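Long-range contacts in alternansucrase (Leuconostoc mesenteroides, PDB 6HVG), which belongs to glycoside hydrolase family 70 and joins a TIM-barrel-type catalytic region to flanking repeats of the choline-binding and cell-wall-binding kind: residues L410-I421 and S431-T442; G1308-I1316 and Y1324-M1332. One frame throughout, in Å; residues are numbered along the deposited sequence.

Interaction 1 of 2, residues L410-I421 and S431-T442; sequences LTADTWYRPTDI and STETDMRPLLMT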
loop_
_atom_site.group_PDB
_atom_site.type_symbol
_atom_site.label_atom_id
_atom_site.label_comp_id
_atom_site.label_asym_id
_atom_site.label_seq_id
_atom_site.Cartn_x
_atom_site.Cartn_y
_atom_site.Cartn_z
ATOM N N LEU A 410 -14.664 5.839 29.485
ATOM C CA LEU A 410 -15.276 4.529 29.414
ATOM C C LEU A 410 -15.312 4.041 27.982
ATOM O O LEU A 410 -15.283 4.835 27.071
ATOM C CB LEU A 410 -16.710 4.573 29.943
ATOM C CG LEU A 410 -16.967 5.232 31.293
ATOM C CD1 LEU A 410 -18.427 5.087 31.636
ATOM C CD2 LEU A 410 -16.106 4.635 32.388
ATOM N N THR A 411 -15.400 2.730 27.800
ATOM C CA THR A 411 -15.440 2.128 26.482
ATOM C C THR A 411 -16.660 1.223 26.342
ATOM O O THR A 411 -17.266 0.864 27.316
ATOM C CB THR A 411 -14.116 1.333 26.172
ATOM O OG1 THR A 411 -13.921 0.258 27.098
ATOM C CG2 THR A 411 -12.896 2.241 26.255
ATOM N N ALA A 412 -16.991 0.841 25.121
ATOM C CA ALA A 412 -18.151 -0.019 24.869
ATOM C C ALA A 412 -18.096 -1.352 25.656
ATOM O O ALA A 412 -19.124 -1.858 26.118
ATOM C CB ALA A 412 -18.280 -0.297 23.373
ATOM N N ASP A 413 -16.894 -1.901 25.808
ATOM C CA ASP A 413 -16.690 -3.191 26.477
ATOM C C ASP A 413 -16.296 -3.029 27.943
ATOM O O ASP A 413 -15.828 -3.970 28.593
ATOM C CB ASP A 413 -15.625 -4.002 25.729
ATOM C CG ASP A 413 -14.290 -3.265 25.624
ATOM O OD1 ASP A 413 -14.179 -2.122 26.100
ATOM O OD2 ASP A 413 -13.354 -3.834 25.068
ATOM N N THR A 414 -16.479 -1.819 28.480
ATOM C CA THR A 414 -16.310 -1.551 29.923
ATOM C C THR A 414 -17.246 -2.396 30.751
ATOM O O THR A 414 -18.424 -2.547 30.416
ATOM C CB THR A 414 -16.609 -0.072 30.270
ATOM O OG1 THR A 414 -15.499 0.745 29.912
ATOM C CG2 THR A 414 -16.839 0.115 31.772
ATOM N N TRP A 415 -16.699 -2.945 31.831
ATOM C CA TRP A 415 -17.471 -3.552 32.892
ATOM C C TRP A 415 -17.368 -2.646 34.113
ATOM O O TRP A 415 -16.347 -1.974 34.304
ATOM C CB TRP A 415 -16.928 -4.950 33.204
ATOM C CG TRP A 415 -17.265 -5.987 32.164
ATOM C CD1 TRP A 415 -17.292 -5.817 30.806
ATOM C CD2 TRP A 415 -17.609 -7.356 32.403
ATOM N NE1 TRP A 415 -17.659 -6.978 30.200
ATOM C CE2 TRP A 415 -17.855 -7.942 31.157
ATOM C CE3 TRP A 415 -17.741 -8.139 33.548
ATOM C CZ2 TRP A 415 -18.227 -9.287 31.020
ATOM C CZ3 TRP A 415 -18.117 -9.483 33.413
ATOM C CH2 TRP A 415 -18.338 -10.037 32.160
ATOM N N TYR A 416 -18.433 -2.623 34.922
ATOM C CA TYR A 416 -18.492 -1.806 36.132
ATOM C C TYR A 416 -18.993 -2.623 37.320
ATOM O O TYR A 416 -19.438 -3.760 37.149
ATOM C CB TYR A 416 -19.357 -0.551 35.915
ATOM C CG TYR A 416 -20.845 -0.778 35.958
ATOM C CD1 TYR A 416 -21.486 -1.497 34.973
ATOM C CD2 TYR A 416 -21.619 -0.267 37.004
ATOM C CE1 TYR A 416 -22.854 -1.710 35.019
ATOM C CE2 TYR A 416 -22.990 -0.466 37.049
ATOM C CZ TYR A 416 -23.600 -1.188 36.055
ATOM O OH TYR A 416 -24.962 -1.393 36.092
ATOM N N ARG A 417 -18.903 -2.046 38.519
ATOM C CA ARG A 417 -19.373 -2.692 39.735
ATOM C C ARG A 417 -20.723 -2.117 40.121
ATOM O O ARG A 417 -20.781 -0.996 40.610
ATOM C CB ARG A 417 -18.369 -2.485 40.877
ATOM C CG ARG A 417 -18.740 -3.208 42.170
ATOM C CD ARG A 417 -17.945 -2.727 43.374
ATOM N NE ARG A 417 -18.318 -3.460 44.593
ATOM C CZ ARG A 417 -17.833 -3.214 45.808
ATOM N NH1 ARG A 417 -16.959 -2.235 46.002
ATOM N NH2 ARG A 417 -18.224 -3.960 46.830
ATOM N N PRO A 418 -21.814 -2.872 39.904
ATOM C CA PRO A 418 -23.111 -2.365 40.376
ATOM C C PRO A 418 -23.214 -2.447 41.878
ATOM O O PRO A 418 -22.560 -3.274 42.471
ATOM C CB PRO A 418 -24.133 -3.318 39.730
ATOM C CG PRO A 418 -23.374 -4.569 39.509
ATOM C CD PRO A 418 -21.971 -4.135 39.165
ATOM N N THR A 419 -24.038 -1.604 42.481
ATOM C CA THR A 419 -24.224 -1.626 43.926
ATOM C C THR A 419 -24.590 -3.037 44.427
ATOM O O THR A 419 -23.948 -3.569 45.337
ATOM C CB THR A 419 -25.305 -0.597 44.347
ATOM O OG1 THR A 419 -24.896 0.711 43.936
ATOM C CG2 THR A 419 -25.515 -0.595 45.860
ATOM N N ASP A 420 -25.625 -3.617 43.823
ATOM C CA ASP A 420 -26.096 -4.975 44.151
ATOM C C ASP A 420 -26.121 -5.848 42.889
ATOM O O ASP A 420 -26.088 -5.338 41.758
ATOM C CB ASP A 420 -27.510 -4.950 44.772
ATOM C CG ASP A 420 -27.576 -4.186 46.084
ATOM O OD1 ASP A 420 -26.909 -4.567 47.064
ATOM O OD2 ASP A 420 -28.329 -3.195 46.143
ATOM N N ILE A 421 -26.198 -7.157 43.109
ATOM C CA ILE A 421 -26.175 -8.148 42.044
ATOM C C ILE A 421 -27.368 -9.081 42.235
ATOM O O ILE A 421 -27.582 -9.613 43.322
ATOM C CB ILE A 421 -24.887 -8.994 42.107
ATOM C CG1 ILE A 421 -23.657 -8.167 41.693
ATOM C CG2 ILE A 421 -25.031 -10.258 41.249
ATOM C CD1 ILE A 421 -23.450 -8.058 40.203
ATOM N N SER A 431 -22.646 -6.198 46.205
ATOM C CA SER A 431 -21.535 -6.719 45.411
ATOM C C SER A 431 -20.229 -6.713 46.182
ATOM O O SER A 431 -19.999 -5.853 47.044
ATOM C CB SER A 431 -21.356 -5.912 44.118
ATOM O OG SER A 431 -21.395 -4.523 44.379
ATOM N N THR A 432 -19.361 -7.654 45.813
ATOM C CA THR A 432 -17.986 -7.724 46.292
ATOM C C THR A 432 -17.086 -7.256 45.167
ATOM O O THR A 432 -17.361 -7.528 44.000
ATOM C CB THR A 432 -17.603 -9.167 46.640
ATOM O OG1 THR A 432 -17.942 -10.019 45.538
ATOM C CG2 THR A 432 -18.347 -9.625 47.875
ATOM N N GLU A 433 -15.990 -6.599 45.518
ATOM C CA GLU A 433 -15.117 -5.919 44.547
ATOM C C GLU A 433 -14.862 -6.678 43.240
ATOM O O GLU A 433 -14.691 -6.061 42.196
ATOM C CB GLU A 433 -13.780 -5.585 45.218
ATOM C CG GLU A 433 -13.877 -4.400 46.180
ATOM C CD GLU A 433 -12.898 -4.468 47.347
ATOM O OE1 GLU A 433 -11.693 -4.746 47.145
ATOM O OE2 GLU A 433 -13.367 -4.252 48.477
ATOM N N THR A 434 -14.859 -8.006 43.298
ATOM C CA THR A 434 -14.661 -8.838 42.101
ATOM C C THR A 434 -15.905 -8.980 41.204
ATOM O O THR A 434 -15.785 -9.440 40.069
ATOM C CB THR A 434 -14.217 -10.269 42.476
ATOM O OG1 THR A 434 -15.321 -10.978 43.061
ATOM C CG2 THR A 434 -13.018 -10.255 43.447
ATOM N N ASP A 435 -17.088 -8.632 41.717
ATOM C CA ASP A 435 -18.359 -8.770 40.975
ATOM C C ASP A 435 -18.545 -7.635 39.980
ATOM O O ASP A 435 -19.264 -6.669 40.226
ATOM C CB ASP A 435 -19.562 -8.813 41.937
ATOM C CG ASP A 435 -19.670 -10.117 42.683
ATOM O OD1 ASP A 435 -19.273 -11.156 42.124
ATOM O OD2 ASP A 435 -20.133 -10.096 43.847
ATOM N N MET A 436 -17.884 -7.767 38.847
ATOM C CA MET A 436 -17.915 -6.750 37.808
ATOM C C MET A 436 -18.938 -7.198 36.785
ATOM O O MET A 436 -19.085 -8.390 36.530
ATOM C CB MET A 436 -16.528 -6.593 37.181
ATOM C CG MET A 436 -15.535 -5.952 38.130
ATOM S SD MET A 436 -15.776 -4.158 38.155
ATOM C CE MET A 436 -14.264 -3.606 38.933
ATOM N N ARG A 437 -19.676 -6.257 36.216
ATOM C CA ARG A 437 -20.670 -6.586 35.206
ATOM C C ARG A 437 -20.534 -5.634 34.017
ATOM O O ARG A 437 -20.052 -4.524 34.170
ATOM C CB ARG A 437 -22.085 -6.503 35.796
ATOM C CG ARG A 437 -22.472 -7.654 36.722
ATOM C CD ARG A 437 -22.612 -8.967 35.952
ATOM N NE ARG A 437 -23.025 -10.121 36.764
ATOM C CZ ARG A 437 -22.232 -10.787 37.601
ATOM N NH1 ARG A 437 -20.968 -10.401 37.792
ATOM N NH2 ARG A 437 -22.707 -11.811 38.296
ATOM N N PRO A 438 -20.948 -6.067 32.817
ATOM C CA PRO A 438 -20.818 -5.221 31.641
ATOM C C PRO A 438 -21.752 -4.039 31.699
ATOM O O PRO A 438 -22.931 -4.190 32.010
ATOM C CB PRO A 438 -21.207 -6.142 30.462
ATOM C CG PRO A 438 -21.902 -7.276 31.063
ATOM C CD PRO A 438 -21.474 -7.396 32.489
ATOM N N LEU A 439 -21.231 -2.876 31.341
ATOM C CA LEU A 439 -22.010 -1.666 31.268
ATOM C C LEU A 439 -23.238 -1.845 30.384
ATOM O O LEU A 439 -24.314 -1.322 30.678
ATOM C CB LEU A 439 -21.138 -0.528 30.724
ATOM C CG LEU A 439 -21.702 0.889 30.820
ATOM C CD1 LEU A 439 -21.987 1.323 32.250
ATOM C CD2 LEU A 439 -20.727 1.844 30.179
ATOM N N LEU A 440 -23.083 -2.576 29.291
ATOM C CA LEU A 440 -24.175 -2.792 28.342
ATOM C C LEU A 440 -25.317 -3.700 28.839
ATOM O O LEU A 440 -26.321 -3.877 28.134
ATOM C CB LEU A 440 -23.624 -3.329 27.012
ATOM C CG LEU A 440 -22.686 -2.414 26.201
ATOM C CD1 LEU A 440 -22.123 -3.149 24.996
ATOM C CD2 LEU A 440 -23.411 -1.159 25.738
ATOM N N MET A 441 -25.177 -4.247 30.041
ATOM C CA MET A 441 -26.277 -4.954 30.715
ATOM C C MET A 441 -27.328 -3.978 31.247
ATOM O O MET A 441 -28.487 -4.355 31.418
ATOM C CB MET A 441 -25.720 -5.824 31.862
ATOM C CG MET A 441 -26.715 -6.789 32.514
ATOM S SD MET A 441 -25.999 -7.800 33.845
ATOM C CE MET A 441 -25.793 -6.583 35.145
ATOM N N THR A 442 -26.904 -2.733 31.491
ATOM C CA THR A 442 -27.674 -1.710 32.189
ATOM C C THR A 442 -27.812 -0.383 31.441
ATOM O O THR A 442 -28.768 0.350 31.663
ATOM C CB THR A 442 -27.008 -1.445 33.547
ATOM O OG1 THR A 442 -27.119 -2.635 34.348
ATOM C CG2 THR A 442 -27.664 -0.262 34.285
#

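Interaction 2 of 2, residues G1308-I1316 and Y1324-M1332; sequences GYQAKDTFI and YYFDKDGYM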
loop_
_atom_site.group_PDB
_atom_site.type_symbol
_atom_site.label_atom_id
_atom_site.label_comp_id
_atom_site.label_asym_id
_atom_site.label_seq_id
_atom_site.Cartn_x
_atom_site.Cartn_y
_atom_site.Cartn_z
ATOM N N GLY A 1308 -30.294 10.814 30.267
ATOM C CA GLY A 1308 -31.053 11.796 31.016
ATOM C C GLY A 1308 -30.726 13.255 30.821
ATOM O O GLY A 1308 -31.165 14.065 31.622
ATOM N N TYR A 1309 -29.993 13.610 29.774
ATOM C CA TYR A 1309 -29.564 15.013 29.594
ATOM C C TYR A 1309 -30.217 15.650 28.386
ATOM O O TYR A 1309 -30.561 14.959 27.430
ATOM C CB TYR A 1309 -28.072 15.093 29.454
ATOM C CG TYR A 1309 -27.338 14.492 30.609
ATOM C CD1 TYR A 1309 -27.216 15.172 31.804
ATOM C CD2 TYR A 1309 -26.730 13.231 30.499
ATOM C CE1 TYR A 1309 -26.505 14.632 32.874
ATOM C CE2 TYR A 1309 -26.018 12.672 31.568
ATOM C CZ TYR A 1309 -25.915 13.384 32.757
ATOM O OH TYR A 1309 -25.243 12.866 33.832
ATOM N N GLN A 1310 -30.426 16.962 28.445
ATOM C CA GLN A 1310 -31.085 17.676 27.378
ATOM C C GLN A 1310 -30.175 17.908 26.195
ATOM O O GLN A 1310 -29.010 18.245 26.366
ATOM C CB GLN A 1310 -31.601 19.020 27.879
ATOM C CG GLN A 1310 -32.667 19.612 26.948
ATOM C CD GLN A 1310 -33.135 20.985 27.354
ATOM O OE1 GLN A 1310 -32.737 21.498 28.395
ATOM N NE2 GLN A 1310 -33.976 21.599 26.518
ATOM N N ALA A 1311 -30.725 17.734 24.995
ATOM C CA ALA A 1311 -29.991 17.969 23.756
ATOM C C ALA A 1311 -29.877 19.455 23.509
ATOM O O ALA A 1311 -30.875 20.146 23.335
ATOM C CB ALA A 1311 -30.711 17.300 22.577
ATOM N N LYS A 1312 -28.656 19.948 23.486
ATOM C CA LYS A 1312 -28.363 21.332 23.096
ATOM C C LYS A 1312 -27.202 21.359 22.141
ATOM O O LYS A 1312 -26.173 20.746 22.413
ATOM C CB LYS A 1312 -27.977 22.200 24.303
ATOM C CG LYS A 1312 -29.023 22.244 25.376
ATOM C CD LYS A 1312 -28.716 23.305 26.416
ATOM C CE LYS A 1312 -29.886 23.410 27.382
ATOM N NZ LYS A 1312 -29.663 24.400 28.454
ATOM N N ASP A 1313 -27.374 22.079 21.029
ATOM C CA ASP A 1313 -26.316 22.299 20.049
ATOM C C ASP A 1313 -25.774 20.953 19.577
ATOM O O ASP A 1313 -24.609 20.633 19.771
ATOM C CB ASP A 1313 -25.228 23.186 20.659
ATOM C CG ASP A 1313 -24.152 23.583 19.668
ATOM O OD1 ASP A 1313 -24.438 23.658 18.448
ATOM O OD2 ASP A 1313 -23.018 23.853 20.150
ATOM N N THR A 1314 -26.663 20.159 19.001
ATOM C CA THR A 1314 -26.333 18.807 18.606
ATOM C C THR A 1314 -27.367 18.254 17.646
ATOM O O THR A 1314 -28.513 18.678 17.649
ATOM C CB THR A 1314 -26.245 17.881 19.814
ATOM O OG1 THR A 1314 -25.590 16.679 19.448
ATOM C CG2 THR A 1314 -27.614 17.534 20.329
ATOM N N PHE A 1315 -26.945 17.308 16.832
ATOM C CA PHE A 1315 -27.845 16.596 15.925
ATOM C C PHE A 1315 -28.294 15.305 16.606
ATOM O O PHE A 1315 -27.521 14.678 17.303
ATOM C CB PHE A 1315 -27.121 16.277 14.619
ATOM C CG PHE A 1315 -27.050 17.433 13.664
ATOM C CD1 PHE A 1315 -26.042 18.379 13.743
ATOM C CD2 PHE A 1315 -27.998 17.558 12.669
ATOM C CE1 PHE A 1315 -25.983 19.424 12.827
ATOM C CE2 PHE A 1315 -27.949 18.592 11.763
ATOM C CZ PHE A 1315 -26.954 19.532 11.851
ATOM N N ILE A 1316 -29.545 14.936 16.424
ATOM C CA ILE A 1316 -30.134 13.780 17.107
ATOM C C ILE A 1316 -30.974 13.006 16.116
ATOM O O ILE A 1316 -31.703 13.593 15.297
ATOM C CB ILE A 1316 -31.059 14.204 18.278
ATOM C CG1 ILE A 1316 -30.274 14.887 19.398
ATOM C CG2 ILE A 1316 -31.800 13.001 18.846
ATOM C CD1 ILE A 1316 -29.384 13.959 20.223
ATOM N N TYR A 1324 -32.681 15.355 13.406
ATOM C CA TYR A 1324 -33.074 16.677 13.908
ATOM C C TYR A 1324 -31.856 17.459 14.393
ATOM O O TYR A 1324 -30.847 16.864 14.780
ATOM C CB TYR A 1324 -34.039 16.502 15.081
ATOM C CG TYR A 1324 -35.214 15.612 14.756
ATOM C CD1 TYR A 1324 -35.127 14.244 14.923
ATOM C CD2 TYR A 1324 -36.392 16.145 14.266
ATOM C CE1 TYR A 1324 -36.181 13.424 14.617
ATOM C CE2 TYR A 1324 -37.460 15.339 13.963
ATOM C CZ TYR A 1324 -37.353 13.984 14.137
ATOM O OH TYR A 1324 -38.418 13.183 13.814
ATOM N N TYR A 1325 -31.956 18.785 14.373
ATOM C CA TYR A 1325 -30.951 19.627 15.007
ATOM C C TYR A 1325 -31.574 20.435 16.160
ATOM O O TYR A 1325 -32.602 21.081 15.997
ATOM C CB TYR A 1325 -30.327 20.583 13.992
ATOM C CG TYR A 1325 -29.358 21.506 14.639
ATOM C CD1 TYR A 1325 -28.173 21.027 15.185
ATOM C CD2 TYR A 1325 -29.626 22.847 14.765
ATOM C CE1 TYR A 1325 -27.296 21.871 15.834
ATOM C CE2 TYR A 1325 -28.746 23.691 15.408
ATOM C CZ TYR A 1325 -27.599 23.193 15.944
ATOM O OH TYR A 1325 -26.707 24.032 16.560
ATOM N N PHE A 1326 -30.930 20.379 17.320
ATOM C CA PHE A 1326 -31.348 21.129 18.481
ATOM C C PHE A 1326 -30.378 22.277 18.714
ATOM O O PHE A 1326 -29.171 22.048 18.859
ATOM C CB PHE A 1326 -31.418 20.209 19.729
ATOM C CG PHE A 1326 -32.556 19.239 19.680
ATOM C CD1 PHE A 1326 -32.481 18.123 18.891
ATOM C CD2 PHE A 1326 -33.716 19.466 20.390
ATOM C CE1 PHE A 1326 -33.536 17.239 18.819
ATOM C CE2 PHE A 1326 -34.773 18.585 20.323
ATOM C CZ PHE A 1326 -34.687 17.471 19.535
ATOM N N ASP A 1327 -30.919 23.495 18.786
ATOM C CA ASP A 1327 -30.114 24.718 18.919
ATOM C C ASP A 1327 -29.490 24.892 20.299
ATOM O O ASP A 1327 -29.693 24.069 21.202
ATOM C CB ASP A 1327 -30.936 25.953 18.501
ATOM C CG ASP A 1327 -32.155 26.225 19.399
ATOM O OD1 ASP A 1327 -32.107 25.921 20.610
ATOM O OD2 ASP A 1327 -33.165 26.772 18.894
ATOM N N LYS A 1328 -28.724 25.963 20.458
ATOM C CA LYS A 1328 -28.101 26.278 21.734
ATOM C C LYS A 1328 -29.098 26.345 22.881
ATOM O O LYS A 1328 -28.791 25.918 23.993
ATOM C CB LYS A 1328 -27.392 27.613 21.634
ATOM C CG LYS A 1328 -26.151 27.685 20.751
ATOM C CD LYS A 1328 -25.627 29.122 20.692
ATOM C CE LYS A 1328 -26.725 30.179 20.424
ATOM N NZ LYS A 1328 -26.207 31.569 20.355
ATOM N N ASP A 1329 -30.298 26.843 22.609
ATOM C CA ASP A 1329 -31.353 26.964 23.643
ATOM C C ASP A 1329 -32.026 25.653 24.044
ATOM O O ASP A 1329 -32.729 25.601 25.035
ATOM C CB ASP A 1329 -32.408 27.980 23.184
ATOM C CG ASP A 1329 -31.838 29.402 23.067
ATOM O OD1 ASP A 1329 -30.853 29.716 23.757
ATOM O OD2 ASP A 1329 -32.371 30.207 22.286
ATOM N N GLY A 1330 -31.796 24.603 23.268
ATOM C CA GLY A 1330 -32.284 23.265 23.568
ATOM C C GLY A 1330 -33.544 22.915 22.803
ATOM O O GLY A 1330 -34.259 21.988 23.184
ATOM N N TYR A 1331 -33.807 23.634 21.712
ATOM C CA TYR A 1331 -35.042 23.476 20.956
ATOM C C TYR A 1331 -34.780 23.003 19.538
ATOM O O TYR A 1331 -33.917 23.526 18.860
ATOM C CB TYR A 1331 -35.838 24.802 20.925
ATOM C CG TYR A 1331 -36.548 25.108 22.227
ATOM C CD1 TYR A 1331 -37.617 24.340 22.643
ATOM C CD2 TYR A 1331 -36.129 26.147 23.059
ATOM C CE1 TYR A 1331 -38.266 24.606 23.827
ATOM C CE2 TYR A 1331 -36.767 26.407 24.256
ATOM C CZ TYR A 1331 -37.828 25.634 24.628
ATOM O OH TYR A 1331 -38.481 25.883 25.811
ATOM N N MET A 1332 -35.537 22.010 19.113
ATOM C CA MET A 1332 -35.518 21.520 17.750
ATOM C C MET A 1332 -35.759 22.664 16.787
ATOM O O MET A 1332 -36.603 23.521 17.035
ATOM C CB MET A 1332 -36.621 20.464 17.596
ATOM C CG MET A 1332 -36.798 19.885 16.224
ATOM S SD MET A 1332 -38.218 18.784 16.117
ATOM C CE MET A 1332 -37.655 17.440 17.145
HETATM O O HOH W 1 -33.426 19.621 23.955
#

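Interaction 1 of 2, residues L410-I421 and S431-T442
The hydroxyl of Ser431 is gripped by several groups of 410-421. Its OG lies 2.6 Å from Pro418 O and 2.9 Å from Thr419 O, with one proton for the two carbonyls. Arg417 NE donates to the same OG. Arg417 NH2 bonds Ser431 O at 2.6 Å. The oxygen lies in the guanidinium plane, but the nitrogen comes from above the carbonyl plane. Arg417 thus holds Ser431 side-on with two nitrogens. Its CG is anti to the backbone N (chi1 -176°) and its chain is extended, which carries the guanidinium across to 431-433. The N of Glu433 lies over one face of that group. Tyr416 and Arg437 form an antiparallel hydrogen-bonded pair, and Leu439 N donates to Thr414 O at 3.0 Å. The side chains of Trp415 and Pro438 lie side by side. Pro438 CD sits over the six-membered ring of Trp415, 3.7 Å from its centroid, as a CH-pi contact. The methyl CD1 of Ile421 lies over the centre of the Arg437 guanidinium. Thr442 OG1 donates to Tyr416 OH at 3.0 Å, and the phenol also bonds Asn393 O. Strands 415-416 and 437-438 form a short antiparallel pair, joined through the hairpin of 420-423 and 427-430. Helix 474-495 supplies Glu489, the salt-bridge partner of Arg437. Helix 499-511 lays Leu501 against Trp415 and Pro438, and its Arg502 makes a cation-pi contact with the indole.

Interaction 2 of 2, residues G1308-I1316 and Y1324-M1332
Phe1315 and Tyr1325 meet on one face of a beta hairpin with their rings oblique, planes at 46° and centroids 4.9 Å apart. Tyr1325 CB and CD1 both lie over one face of the Phe1315 ring, CD1 coming 3.6 Å from Phe1315 CE1. A first torsion of 177° sets the Tyr1325 ring alongside Asp1313, both side chains pointing the same way. Tyr1325 OH donates to the anti lone pair of Asp1313 OD1 at 3.0 Å, and carboxylate and ring stand nearly perpendicular. Thr1314, Ile1316, Tyr1324 and Phe1326 occupy the other face. There Ala1311 CB sits over one face of the Phe1326 ring, and Met1332 CA lies over the opposite face. Ile1316 crosses Phe1326 at about a right angle, CG1 being 3.9 Å from Phe1326 CD1. Two residues, Asp1313 and Thr1314, stand opposite the single Phe1326, a G1 beta bulge. Asp1313 N bonds Asp1327 O at 3.1 Å, while Gly1330 N reaches that oxygen from the opposite face of its plane. One water hydrogen-bonds to Gln1310 NE2, Ala1311 O and Gly1330 O. The chemistry is mixed: backbone bonds along the strands, aromatic packing on both faces and further polar bonds at the bulge and turn, consistent with a cell-wall-binding repeat.

Following the chain from the N terminus, interaction 1 comes first. Its segments are ten residues apart, and the loop it closes holds most of the small hairpin of strands 420-423 and 427-430. More than 860 residues later, interaction 2 closes the short loop between strands 1314-1317 and 1323-1326. The two contacts are in series and neither nest nor cross. Their centres are 30 Å apart and their nearest atoms about 11 Å. Both lie on the same side of the chain's centre. Interaction 1 fixes a strand pair against helices 474-495 and 499-511. Interaction 2 builds a hairpin beside strands 1301-1304 and 1342-1345.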